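Local coordinates for transcobalamin-1 (Homo sapiens, PDB 4KKI), which binds vitamin B12 and other corrinoids with very high affinity, carries them, and protects the vitamin from the acid of the stomach, at residues Pro284-Gln289 with Arg380-Tyr385; Asn240-Gly245 with Gly279-Pro284; Ser53-Val58 with Gln73-Gln78; Ser356-Val361 with Gln413-Tyr418. One frame throughout, in Å; residues are numbered along the deposited sequence.

Contact 1 of 4, residues Pro284-Gln289 with Arg380-Tyr385; sequences PNAAAQ and RSWGPY
With CG of Asn-285 set beside its own backbone N (chi1 -61°) and OG of Ser-381 turned the other way, anti to its N (chi1 179°), the amide and the hydroxyl meet between the two segments. OG of Ser-381 donates to OD1 of Asn-285 over 2.9 Å, in the carbonyl plane and on a lone pair. The other half of the amide reaches back: ND2 of Asn-285 gives a hydrogen to O of Ser-381 at 2.7 Å, arriving well above that carbonyl's plane. These two bonds, with a third from ND2 to OD1 of Asn-283, probably fix the rotation of the amide. This is an interdomain contact, joining the first turn of helix 284-294 in the alpha domain to the turn ahead of strand 384-389 in the beta domain, beside bound cyanocobalamin. CB of Asn-285 sits squarely over one face of the Trp-382 indole, 3.4 Å from the centroid of the six-membered ring, a CH-pi contact. CB of Ala-286 touches CZ3 of the same ring at 3.9 Å. At the ring's edge, NE2 of Gln-289 comes within 3.7 Å of CZ2 of Trp-382, the amide plane steeply inclined to the indole, while the same NE2 hydrogen-bonds cyanocobalamin.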
loop_
_atom_site.group_PDB
_atom_site.type_symbol
_atom_site.label_atom_id
_atom_site.label_comp_id
_atom_site.label_asym_id
_atom_site.label_seq_id
_atom_site.Cartn_x
_atom_site.Cartn_y
_atom_site.Cartn_z
ATOM N N PRO A 284 2.437 -8.685 7.571
ATOM C CA PRO A 284 3.756 -8.343 7.018
ATOM C C PRO A 284 3.722 -7.207 5.997
ATOM O O PRO A 284 4.694 -6.458 5.891
ATOM C CB PRO A 284 4.208 -9.651 6.344
ATOM C CG PRO A 284 2.964 -10.464 6.185
ATOM C CD PRO A 284 2.109 -10.104 7.358
ATOM N N ASN A 285 2.624 -7.079 5.259
ATOM C CA ASN A 285 2.483 -5.975 4.315
ATOM C C ASN A 285 2.354 -4.645 5.043
ATOM O O ASN A 285 2.909 -3.635 4.613
ATOM C CB ASN A 285 1.281 -6.188 3.392
ATOM C CG ASN A 285 1.405 -7.444 2.553
ATOM O OD1 ASN A 285 1.979 -7.425 1.465
ATOM N ND2 ASN A 285 0.862 -8.548 3.057
ATOM N N ALA A 286 1.621 -4.650 6.152
ATOM C CA ALA A 286 1.418 -3.435 6.927
ATOM C C ALA A 286 2.686 -3.059 7.684
ATOM O O ALA A 286 3.024 -1.880 7.797
ATOM C CB ALA A 286 0.247 -3.598 7.886
ATOM N N ALA A 287 3.384 -4.066 8.199
ATOM C CA ALA A 287 4.636 -3.835 8.908
ATOM C C ALA A 287 5.678 -3.239 7.967
ATOM O O ALA A 287 6.409 -2.320 8.336
ATOM C CB ALA A 287 5.148 -5.127 9.527
ATOM N N ALA A 288 5.729 -3.758 6.744
ATOM C CA ALA A 288 6.670 -3.269 5.745
ATOM C C ALA A 288 6.418 -1.813 5.367
ATOM O O ALA A 288 7.358 -1.034 5.212
ATOM C CB ALA A 288 6.637 -4.152 4.503
ATOM N N GLN A 289 5.152 -1.440 5.223
ATOM C CA GLN A 289 4.826 -0.094 4.758
ATOM C C GLN A 289 5.031 0.982 5.819
ATOM O O GLN A 289 5.282 2.141 5.490
ATOM C CB GLN A 289 3.401 -0.037 4.209
ATOM C CG GLN A 289 3.216 -0.830 2.935
ATOM C CD GLN A 289 1.831 -0.670 2.345
ATOM O OE1 GLN A 289 1.627 -0.879 1.148
ATOM N NE2 GLN A 289 0.869 -0.299 3.181
ATOM N N ARG A 380 -4.324 -13.261 -1.672
ATOM C CA ARG A 380 -3.444 -12.170 -2.070
ATOM C C ARG A 380 -2.277 -12.088 -1.100
ATOM O O ARG A 380 -2.223 -12.835 -0.123
ATOM C CB ARG A 380 -4.202 -10.845 -2.079
ATOM C CG ARG A 380 -5.307 -10.754 -3.115
ATOM C CD ARG A 380 -4.747 -10.559 -4.512
ATOM N NE ARG A 380 -5.787 -10.147 -5.452
ATOM C CZ ARG A 380 -6.485 -10.986 -6.211
ATOM N NH1 ARG A 380 -6.253 -12.290 -6.149
ATOM N NH2 ARG A 380 -7.414 -10.519 -7.033
ATOM N N SER A 381 -1.347 -11.179 -1.367
ATOM C CA SER A 381 -0.216 -10.970 -0.473
ATOM C C SER A 381 -0.709 -10.440 0.867
ATOM O O SER A 381 -0.189 -10.809 1.921
ATOM C CB SER A 381 0.789 -9.998 -1.092
ATOM O OG SER A 381 1.881 -9.770 -0.218
ATOM N N TRP A 382 -1.722 -9.581 0.818
ATOM C CA TRP A 382 -2.314 -9.022 2.028
ATOM C C TRP A 382 -3.117 -10.073 2.784
ATOM O O TRP A 382 -3.318 -9.962 3.994
ATOM C CB TRP A 382 -3.207 -7.826 1.691
ATOM C CG TRP A 382 -2.480 -6.525 1.557
ATOM C CD1 TRP A 382 -2.021 -5.954 0.406
ATOM C CD2 TRP A 382 -2.138 -5.621 2.616
ATOM N NE1 TRP A 382 -1.412 -4.752 0.683
ATOM C CE2 TRP A 382 -1.469 -4.525 2.033
ATOM C CE3 TRP A 382 -2.331 -5.633 4.002
ATOM C CZ2 TRP A 382 -0.992 -3.454 2.785
ATOM C CZ3 TRP A 382 -1.855 -4.568 4.748
ATOM C CH2 TRP A 382 -1.194 -3.494 4.139
ATOM N N GLY A 383 -3.575 -11.093 2.066
ATOM C CA GLY A 383 -4.373 -12.148 2.662
ATOM C C GLY A 383 -5.595 -12.467 1.825
ATOM O O GLY A 383 -5.621 -12.172 0.630
ATOM N N PRO A 384 -6.613 -13.080 2.449
ATOM C CA PRO A 384 -7.872 -13.443 1.786
ATOM C C PRO A 384 -8.624 -12.219 1.274
ATOM O O PRO A 384 -8.972 -11.334 2.055
ATOM C CB PRO A 384 -8.674 -14.121 2.903
ATOM C CG PRO A 384 -7.649 -14.590 3.877
ATOM C CD PRO A 384 -6.567 -13.555 3.842
ATOM N N TYR A 385 -8.870 -12.178 -0.030
ATOM C CA TYR A 385 -9.582 -11.069 -0.647
ATOM C C TYR A 385 -10.896 -11.571 -1.232
ATOM O O TYR A 385 -10.917 -12.555 -1.971
ATOM C CB TYR A 385 -8.721 -10.429 -1.741
ATOM C CG TYR A 385 -9.371 -9.259 -2.449
ATOM C CD1 TYR A 385 -9.346 -7.985 -1.893
ATOM C CD2 TYR A 385 -10.002 -9.427 -3.675
ATOM C CE1 TYR A 385 -9.938 -6.912 -2.535
ATOM C CE2 TYR A 385 -10.599 -8.360 -4.326
ATOM C CZ TYR A 385 -10.563 -7.103 -3.751
ATOM O OH TYR A 385 -11.152 -6.038 -4.392
#

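Contact 2 of 4, residues Asn240-Gly245 with Gly279-Pro284; sequences NTFSTG and GAFSNP
Thr-241, next after Asn-240, whose ND2 hydrogen-bonds cyanocobalamin in the corrinoid pocket, is the first residue of 240-245 to touch 279-284: its CG2 lies 3.6 Å from CZ of Phe-281. More loosely, CG2 of Thr-241 also rests 4.4 Å from CB of Ala-280. The methyl gets there because it stands opposite the backbone N across the CA-CB bond, which leaves OG1 beside that N, where it is hydrogen-bonded to Glu-275 of helix 265-277. Next comes Phe-242, whose ring presents its edge to the face of Phe-281 in an offset edge-to-face pair, centroids 5.7 Å apart and planes at 74°. The closest atoms of the two rings are CD1 of Phe-242 and CE1 of Phe-281, 4.1 Å apart. Further round its edge, CE1 of Phe-242 meets O of Ala-280 at 3.2 Å, near the ring plane. Beyond it the chain turns into helix 244-252, and OG1 of Thr-244 bonds back to O of Asn-240 at 2.7 Å. No hydrogen bond crosses between the two segments; a ring edge, a methyl group and a carbonyl oxygen near ring C-H groups make a join that probably rests on packing and weak electrostatics.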
loop_
_atom_site.group_PDB
_atom_site.type_symbol
_atom_site.label_atom_id
_atom_site.label_comp_id
_atom_site.label_asym_id
_atom_site.label_seq_id
_atom_site.Cartn_x
_atom_site.Cartn_y
_atom_site.Cartn_z
ATOM N N ASN A 240 -6.167 5.990 8.325
ATOM C CA ASN A 240 -6.264 4.985 9.376
ATOM C C ASN A 240 -4.876 4.527 9.810
ATOM O O ASN A 240 -3.871 5.126 9.429
ATOM C CB ASN A 240 -7.132 3.796 8.946
ATOM C CG ASN A 240 -6.608 3.099 7.700
ATOM O OD1 ASN A 240 -5.436 3.222 7.342
ATOM N ND2 ASN A 240 -7.485 2.357 7.034
ATOM N N THR A 241 -4.831 3.459 10.598
ATOM C CA THR A 241 -3.578 2.929 11.120
ATOM C C THR A 241 -2.624 2.510 10.005
ATOM O O THR A 241 -1.409 2.672 10.114
ATOM C CB THR A 241 -3.840 1.707 12.022
ATOM O OG1 THR A 241 -4.661 2.098 13.127
ATOM C CG2 THR A 241 -2.535 1.123 12.546
ATOM N N PHE A 242 -3.187 1.984 8.926
ATOM C CA PHE A 242 -2.386 1.361 7.883
ATOM C C PHE A 242 -2.075 2.291 6.711
ATOM O O PHE A 242 -1.439 1.880 5.742
ATOM C CB PHE A 242 -3.066 0.078 7.403
ATOM C CG PHE A 242 -3.415 -0.866 8.518
ATOM C CD1 PHE A 242 -2.423 -1.575 9.177
ATOM C CD2 PHE A 242 -4.732 -1.037 8.915
ATOM C CE1 PHE A 242 -2.736 -2.443 10.209
ATOM C CE2 PHE A 242 -5.054 -1.905 9.945
ATOM C CZ PHE A 242 -4.055 -2.609 10.592
ATOM N N SER A 243 -2.515 3.542 6.806
ATOM C CA SER A 243 -2.172 4.544 5.800
ATOM C C SER A 243 -1.236 5.594 6.388
ATOM O O SER A 243 -0.705 6.437 5.671
ATOM C CB SER A 243 -3.429 5.221 5.253
ATOM O OG SER A 243 -4.097 5.959 6.264
ATOM N N THR A 244 -1.034 5.531 7.699
ATOM C CA THR A 244 -0.265 6.552 8.404
ATOM C C THR A 244 1.220 6.543 8.046
ATOM O O THR A 244 1.832 7.599 7.872
ATOM C CB THR A 244 -0.426 6.407 9.923
ATOM O OG1 THR A 244 -1.800 6.613 10.277
ATOM C CG2 THR A 244 0.428 7.426 10.647
ATOM N N GLY A 245 1.791 5.349 7.928
ATOM C CA GLY A 245 3.212 5.194 7.665
ATOM C C GLY A 245 3.664 5.879 6.390
ATOM O O GLY A 245 4.637 6.632 6.389
ATOM N N GLY A 279 0.020 -5.001 18.665
ATOM C CA GLY A 279 -0.016 -6.011 17.621
ATOM C C GLY A 279 -0.847 -5.622 16.412
ATOM O O GLY A 279 -1.346 -6.487 15.694
ATOM N N ALA A 280 -0.989 -4.322 16.179
ATOM C CA ALA A 280 -1.795 -3.834 15.062
ATOM C C ALA A 280 -1.146 -4.135 13.715
ATOM O O ALA A 280 -1.822 -4.183 12.689
ATOM C CB ALA A 280 -2.052 -2.344 15.204
ATOM N N PHE A 281 0.166 -4.340 13.723
ATOM C CA PHE A 281 0.908 -4.560 12.487
ATOM C C PHE A 281 1.378 -6.003 12.331
ATOM O O PHE A 281 2.514 -6.257 11.931
ATOM C CB PHE A 281 2.093 -3.598 12.403
ATOM C CG PHE A 281 1.692 -2.161 12.258
ATOM C CD1 PHE A 281 1.500 -1.607 11.004
ATOM C CD2 PHE A 281 1.495 -1.365 13.374
ATOM C CE1 PHE A 281 1.124 -0.286 10.865
ATOM C CE2 PHE A 281 1.120 -0.041 13.240
ATOM C CZ PHE A 281 0.934 0.498 11.984
ATOM N N SER A 282 0.491 -6.945 12.638
ATOM C CA SER A 282 0.801 -8.365 12.515
ATOM C C SER A 282 0.861 -8.815 11.055
ATOM O O SER A 282 1.462 -9.839 10.737
ATOM C CB SER A 282 -0.227 -9.200 13.282
ATOM O OG SER A 282 -1.537 -8.936 12.814
ATOM N N ASN A 283 0.229 -8.051 10.170
ATOM C CA ASN A 283 0.304 -8.328 8.740
ATOM C C ASN A 283 1.624 -7.794 8.167
ATOM O O ASN A 283 1.902 -6.599 8.265
ATOM C CB ASN A 283 -0.898 -7.700 8.025
ATOM C CG ASN A 283 -1.066 -8.199 6.601
ATOM O OD1 ASN A 283 -0.101 -8.300 5.841
ATOM N ND2 ASN A 283 -2.305 -8.511 6.230
ATOM N N PRO A 284 2.437 -8.685 7.571
ATOM C CA PRO A 284 3.756 -8.343 7.018
ATOM C C PRO A 284 3.722 -7.207 5.997
ATOM O O PRO A 284 4.694 -6.458 5.891
ATOM C CB PRO A 284 4.208 -9.651 6.344
ATOM C CG PRO A 284 2.964 -10.464 6.185
ATOM C CD PRO A 284 2.109 -10.104 7.358
#

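Contact 3 of 4, residues Ser53-Val58 with Gln73-Gln78; sequences SAVNVV and QKMIQQ
Met-75 and Gln-78 reach from one helix towards the start of another, and Ala-54 fits between them. The thioether chain of Met-75 leaves the backbone with CG anti to N (chi1 -178°) and crosses Val-55 at about a right angle, its CG 3.8 Å from CG2 of Val-55. Beyond CG, SD lies 3.7 Å from CB of Val-58. Gln-78 is extended beyond CG and brings OE1 to N of Ala-54 at 3.0 Å, a nearly straight bond (164° at the hydrogen) that arrives tilted from the amide's carbonyl plane. CB of Ala-54 packs on CB of Met-75 at 3.8 Å and on the aliphatic part of Lys-74, whose fully extended chain carries NZ past it to O of Ser-46 and O of Asn-49, and to a water shared with O of Ser-53. A leucine in place of Gln-78 would probably leave the Ala-54 N-H without its acceptor and the O of Thr-52 without the NE2 donor it has here. OG of Ser-53 meanwhile caps N of Val-55 at 3.0 Å. The contact thus ties the N-terminal end of helix 55-63 to the middle of helix 69-85 within the alpha domain, with helix 92-102 covering Val-55 and Met-75 through Ala-101.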
loop_
_atom_site.group_PDB
_atom_site.type_symbol
_atom_site.label_atom_id
_atom_site.label_comp_id
_atom_site.label_asym_id
_atom_site.label_seq_id
_atom_site.Cartn_x
_atom_site.Cartn_y
_atom_site.Cartn_z
ATOM N N SER A 53 4.250 -11.650 -0.181
ATOM C CA SER A 53 5.380 -11.138 -0.938
ATOM C C SER A 53 6.590 -10.892 -0.044
ATOM O O SER A 53 6.449 -10.588 1.141
ATOM C CB SER A 53 4.992 -9.845 -1.658
ATOM O OG SER A 53 6.101 -9.282 -2.335
ATOM N N ALA A 54 7.779 -11.035 -0.620
ATOM C CA ALA A 54 9.014 -10.686 0.073
ATOM C C ALA A 54 9.583 -9.399 -0.509
ATOM O O ALA A 54 10.533 -8.831 0.026
ATOM C CB ALA A 54 10.026 -11.815 -0.039
ATOM N N VAL A 55 8.992 -8.945 -1.610
ATOM C CA VAL A 55 9.454 -7.741 -2.292
ATOM C C VAL A 55 9.270 -6.496 -1.431
ATOM O O VAL A 55 10.216 -5.742 -1.200
ATOM C CB VAL A 55 8.717 -7.546 -3.627
ATOM C CG1 VAL A 55 9.126 -6.228 -4.270
ATOM C CG2 VAL A 55 8.996 -8.720 -4.559
ATOM N N ASN A 56 8.043 -6.284 -0.963
ATOM C CA ASN A 56 7.735 -5.151 -0.097
ATOM C C ASN A 56 8.520 -5.201 1.213
ATOM O O ASN A 56 8.979 -4.177 1.717
ATOM C CB ASN A 56 6.234 -5.100 0.194
ATOM C CG ASN A 56 5.686 -6.432 0.675
ATOM O OD1 ASN A 56 6.428 -7.405 0.832
ATOM N ND2 ASN A 56 4.380 -6.480 0.919
ATOM N N VAL A 57 8.668 -6.406 1.749
ATOM C CA VAL A 57 9.361 -6.620 3.009
ATOM C C VAL A 57 10.840 -6.249 2.899
ATOM O O VAL A 57 11.365 -5.496 3.722
ATOM C CB VAL A 57 9.220 -8.088 3.461
ATOM C CG1 VAL A 57 10.141 -8.387 4.629
ATOM C CG2 VAL A 57 7.769 -8.393 3.812
ATOM N N VAL A 58 11.502 -6.776 1.874
ATOM C CA VAL A 58 12.922 -6.518 1.661
ATOM C C VAL A 58 13.171 -5.045 1.329
ATOM O O VAL A 58 14.127 -4.447 1.824
ATOM C CB VAL A 58 13.514 -7.444 0.565
ATOM C CG1 VAL A 58 14.899 -6.977 0.144
ATOM C CG2 VAL A 58 13.561 -8.885 1.058
ATOM N N GLN A 73 16.729 -13.947 -0.037
ATOM C CA GLN A 73 16.708 -15.144 -0.875
ATOM C C GLN A 73 15.299 -15.443 -1.368
ATOM O O GLN A 73 15.104 -15.841 -2.517
ATOM C CB GLN A 73 17.252 -16.350 -0.106
ATOM C CG GLN A 73 18.729 -16.255 0.219
ATOM C CD GLN A 73 19.179 -17.296 1.227
ATOM O OE1 GLN A 73 20.348 -17.335 1.610
ATOM N NE2 GLN A 73 18.254 -18.142 1.667
ATOM N N LYS A 74 14.319 -15.255 -0.491
ATOM C CA LYS A 74 12.930 -15.479 -0.861
ATOM C C LYS A 74 12.508 -14.521 -1.967
ATOM O O LYS A 74 11.824 -14.915 -2.910
ATOM C CB LYS A 74 12.006 -15.317 0.349
ATOM C CG LYS A 74 10.538 -15.557 0.022
ATOM C CD LYS A 74 9.639 -15.306 1.220
ATOM C CE LYS A 74 8.174 -15.487 0.847
ATOM N NZ LYS A 74 7.258 -15.061 1.942
ATOM N N MET A 75 12.925 -13.263 -1.850
ATOM C CA MET A 75 12.522 -12.248 -2.816
ATOM C C MET A 75 13.102 -12.528 -4.194
ATOM O O MET A 75 12.406 -12.411 -5.202
ATOM C CB MET A 75 12.932 -10.848 -2.359
ATOM C CG MET A 75 12.477 -9.756 -3.316
ATOM S SD MET A 75 13.258 -8.155 -3.045
ATOM C CE MET A 75 14.975 -8.544 -3.376
ATOM N N ILE A 76 14.379 -12.896 -4.229
ATOM C CA ILE A 76 15.056 -13.203 -5.483
ATOM C C ILE A 76 14.370 -14.372 -6.179
ATOM O O ILE A 76 14.154 -14.347 -7.392
ATOM C CB ILE A 76 16.546 -13.531 -5.257
ATOM C CG1 ILE A 76 17.273 -12.321 -4.672
ATOM C CG2 ILE A 76 17.208 -13.962 -6.561
ATOM C CD1 ILE A 76 17.209 -11.086 -5.548
ATOM N N GLN A 77 14.018 -15.387 -5.397
ATOM C CA GLN A 77 13.307 -16.550 -5.911
ATOM C C GLN A 77 11.963 -16.142 -6.514
ATOM O O GLN A 77 11.591 -16.612 -7.588
ATOM C CB GLN A 77 13.102 -17.582 -4.801
ATOM C CG GLN A 77 12.366 -18.836 -5.242
ATOM C CD GLN A 77 12.115 -19.796 -4.096
ATOM O OE1 GLN A 77 12.490 -19.530 -2.954
ATOM N NE2 GLN A 77 11.476 -20.922 -4.396
ATOM N N GLN A 78 11.241 -15.264 -5.824
ATOM C CA GLN A 78 9.970 -14.762 -6.336
ATOM C C GLN A 78 10.170 -13.957 -7.615
ATOM O O GLN A 78 9.411 -14.101 -8.573
ATOM C CB GLN A 78 9.258 -13.903 -5.288
ATOM C CG GLN A 78 8.713 -14.679 -4.102
ATOM C CD GLN A 78 7.972 -13.791 -3.118
ATOM O OE1 GLN A 78 8.102 -12.566 -3.146
ATOM N NE2 GLN A 78 7.186 -14.407 -2.242
HETATM O O HOH W 1 7.820 -12.438 2.817
#

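Contact 4 of 4, residues Ser356-Val361 with Gln413-Tyr418; sequences SVFLSV and QGAGSY
Val-357, the N-cap residue of helix 358-368, fits over the turn made by 413-418. Starting at its CB, the first neighbour is O of Ala-415 at 3.5 Å, with O of Tyr-418 almost as near. CG1, placed anti to the carbonyl carbon (chi1 -64°), reaches O of Gly-416 at 3.5 Å and also touches the backbone of Ser-417. CG2, the branch held between backbone N and carbonyl carbon, settles against the carbonyls of Ala-415 and Gly-416. An alanine here lacks both methyls and would probably leave a gap over the 415-417 backbone. The two backbones are also joined directly. N of Phe-358 donates to O of Tyr-418 at 2.8 Å, in the carbonyl plane, while N of Leu-359 donates to O of Ala-415 at 2.6 Å, coming from above that plane. CA of Val-357 adds a C-H...O contact to O of Tyr-418. The Phe-358 side chain leads onward: its CB packs on CB of Tyr-418 at 4.1 Å, and CD1 lies 3.8 Å from CB of Ala-415, before the ring runs in among Leu-404, Leu-411, Leu-426 and Val-428. CB of Leu-359 covers Ala-415 from the helix as well. Carbonyls from a distant loop thus accept from first-turn N-H groups that have no acceptor within their own helix, a form of helix N-terminal capping; here it fastens helix 358-368 of the beta domain to the loop whose Gln-413 and Gly-414 touch cyanocobalamin.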
loop_
_atom_site.group_PDB
_atom_site.type_symbol
_atom_site.label_atom_id
_atom_site.label_comp_id
_atom_site.label_asym_id
_atom_site.label_seq_id
_atom_site.Cartn_x
_atom_site.Cartn_y
_atom_site.Cartn_z
ATOM N N SER A 356 -12.821 -15.311 16.645
ATOM C CA SER A 356 -12.930 -15.680 15.244
ATOM C C SER A 356 -12.782 -14.436 14.386
ATOM O O SER A 356 -13.032 -13.329 14.843
ATOM C CB SER A 356 -14.276 -16.344 14.972
ATOM O OG SER A 356 -14.245 -17.719 15.291
ATOM N N VAL A 357 -12.371 -14.615 13.141
ATOM C CA VAL A 357 -12.241 -13.476 12.247
ATOM C C VAL A 357 -13.474 -13.308 11.368
ATOM O O VAL A 357 -14.338 -14.184 11.319
ATOM C CB VAL A 357 -10.977 -13.571 11.365
ATOM C CG1 VAL A 357 -9.726 -13.533 12.232
ATOM C CG2 VAL A 357 -11.008 -14.830 10.508
ATOM N N PHE A 358 -13.542 -12.168 10.688
ATOM C CA PHE A 358 -14.644 -11.838 9.795
ATOM C C PHE A 358 -14.870 -12.939 8.754
ATOM O O PHE A 358 -16.007 -13.227 8.385
ATOM C CB PHE A 358 -14.348 -10.499 9.109
ATOM C CG PHE A 358 -15.531 -9.884 8.409
ATOM C CD1 PHE A 358 -15.946 -10.349 7.172
ATOM C CD2 PHE A 358 -16.204 -8.812 8.973
ATOM C CE1 PHE A 358 -17.023 -9.777 6.524
ATOM C CE2 PHE A 358 -17.282 -8.233 8.327
ATOM C CZ PHE A 358 -17.689 -8.715 7.099
ATOM N N LEU A 359 -13.784 -13.551 8.291
ATOM C CA LEU A 359 -13.867 -14.614 7.290
ATOM C C LEU A 359 -14.587 -15.852 7.827
ATOM O O LEU A 359 -15.323 -16.517 7.098
ATOM C CB LEU A 359 -12.473 -14.997 6.794
ATOM C CG LEU A 359 -12.398 -16.036 5.672
ATOM C CD1 LEU A 359 -13.121 -15.536 4.434
ATOM C CD2 LEU A 359 -10.948 -16.373 5.349
ATOM N N SER A 360 -14.364 -16.159 9.101
ATOM C CA SER A 360 -15.003 -17.307 9.732
ATOM C C SER A 360 -16.521 -17.138 9.739
ATOM O O SER A 360 -17.264 -18.102 9.548
ATOM C CB SER A 360 -14.479 -17.500 11.157
ATOM O OG SER A 360 -13.078 -17.721 11.157
ATOM N N VAL A 361 -16.969 -15.905 9.953
ATOM C CA VAL A 361 -18.389 -15.579 9.911
ATOM C C VAL A 361 -18.959 -15.876 8.530
ATOM O O VAL A 361 -20.014 -16.502 8.403
ATOM C CB VAL A 361 -18.632 -14.096 10.263
ATOM C CG1 VAL A 361 -20.067 -13.694 9.954
ATOM C CG2 VAL A 361 -18.300 -13.837 11.726
ATOM N N GLN A 413 -9.297 -3.637 8.203
ATOM C CA GLN A 413 -8.632 -4.922 8.035
ATOM C C GLN A 413 -9.411 -5.807 7.075
ATOM O O GLN A 413 -10.581 -5.551 6.789
ATOM C CB GLN A 413 -8.499 -5.638 9.380
ATOM C CG GLN A 413 -7.697 -4.887 10.425
ATOM C CD GLN A 413 -7.669 -5.614 11.755
ATOM O OE1 GLN A 413 -6.791 -6.441 12.005
ATOM N NE2 GLN A 413 -8.635 -5.313 12.613
ATOM N N GLY A 414 -8.756 -6.855 6.585
ATOM C CA GLY A 414 -9.414 -7.828 5.735
ATOM C C GLY A 414 -10.228 -8.837 6.517
ATOM O O GLY A 414 -10.115 -8.927 7.742
ATOM N N ALA A 415 -11.047 -9.600 5.798
ATOM C CA ALA A 415 -11.905 -10.618 6.399
ATOM C C ALA A 415 -11.110 -11.654 7.191
ATOM O O ALA A 415 -11.586 -12.176 8.200
ATOM C CB ALA A 415 -12.743 -11.300 5.324
ATOM N N GLY A 416 -9.894 -11.939 6.733
ATOM C CA GLY A 416 -9.047 -12.927 7.377
ATOM C C GLY A 416 -8.376 -12.458 8.655
ATOM O O GLY A 416 -7.791 -13.262 9.380
ATOM N N SER A 417 -8.462 -11.163 8.946
ATOM C CA SER A 417 -7.747 -10.607 10.095
ATOM C C SER A 417 -8.638 -9.889 11.110
ATOM O O SER A 417 -8.292 -9.802 12.288
ATOM C CB SER A 417 -6.630 -9.673 9.625
ATOM O OG SER A 417 -5.684 -10.373 8.834
ATOM N N TYR A 418 -9.777 -9.375 10.660
ATOM C CA TYR A 418 -10.646 -8.605 11.542
ATOM C C TYR A 418 -11.333 -9.479 12.590
ATOM O O TYR A 418 -12.213 -10.276 12.268
ATOM C CB TYR A 418 -11.693 -7.827 10.742
ATOM C CG TYR A 418 -12.550 -6.925 11.601
ATOM C CD1 TYR A 418 -12.105 -5.662 11.974
ATOM C CD2 TYR A 418 -13.800 -7.338 12.048
ATOM C CE1 TYR A 418 -12.883 -4.834 12.764
ATOM C CE2 TYR A 418 -14.585 -6.516 12.838
ATOM C CZ TYR A 418 -14.120 -5.265 13.191
ATOM O OH TYR A 418 -14.895 -4.443 13.975
#

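Contact 1 joins the alpha and beta domains, and the other three touch it. Contact 2 leads straight into it through the shared Pro-284, their centres 10 Å apart, and ND2 of Asn-283 lies 2.9 Å from O of Trp-382, a probable hydrogen bond across the domains. Contact 3, centred about 13 Å from contact 1, joins it where OG of Ser-381 stands 3.0 Å from N of Ser-53. Contact 4 packs on it through Pro-384 and meets contact 2 where Gln-413 touches Phe-242. Contacts 1, 2 and 4 all contribute residues to the cyanocobalamin pocket; contact 3 stands further back, about 26 Å from contact 4 between centres.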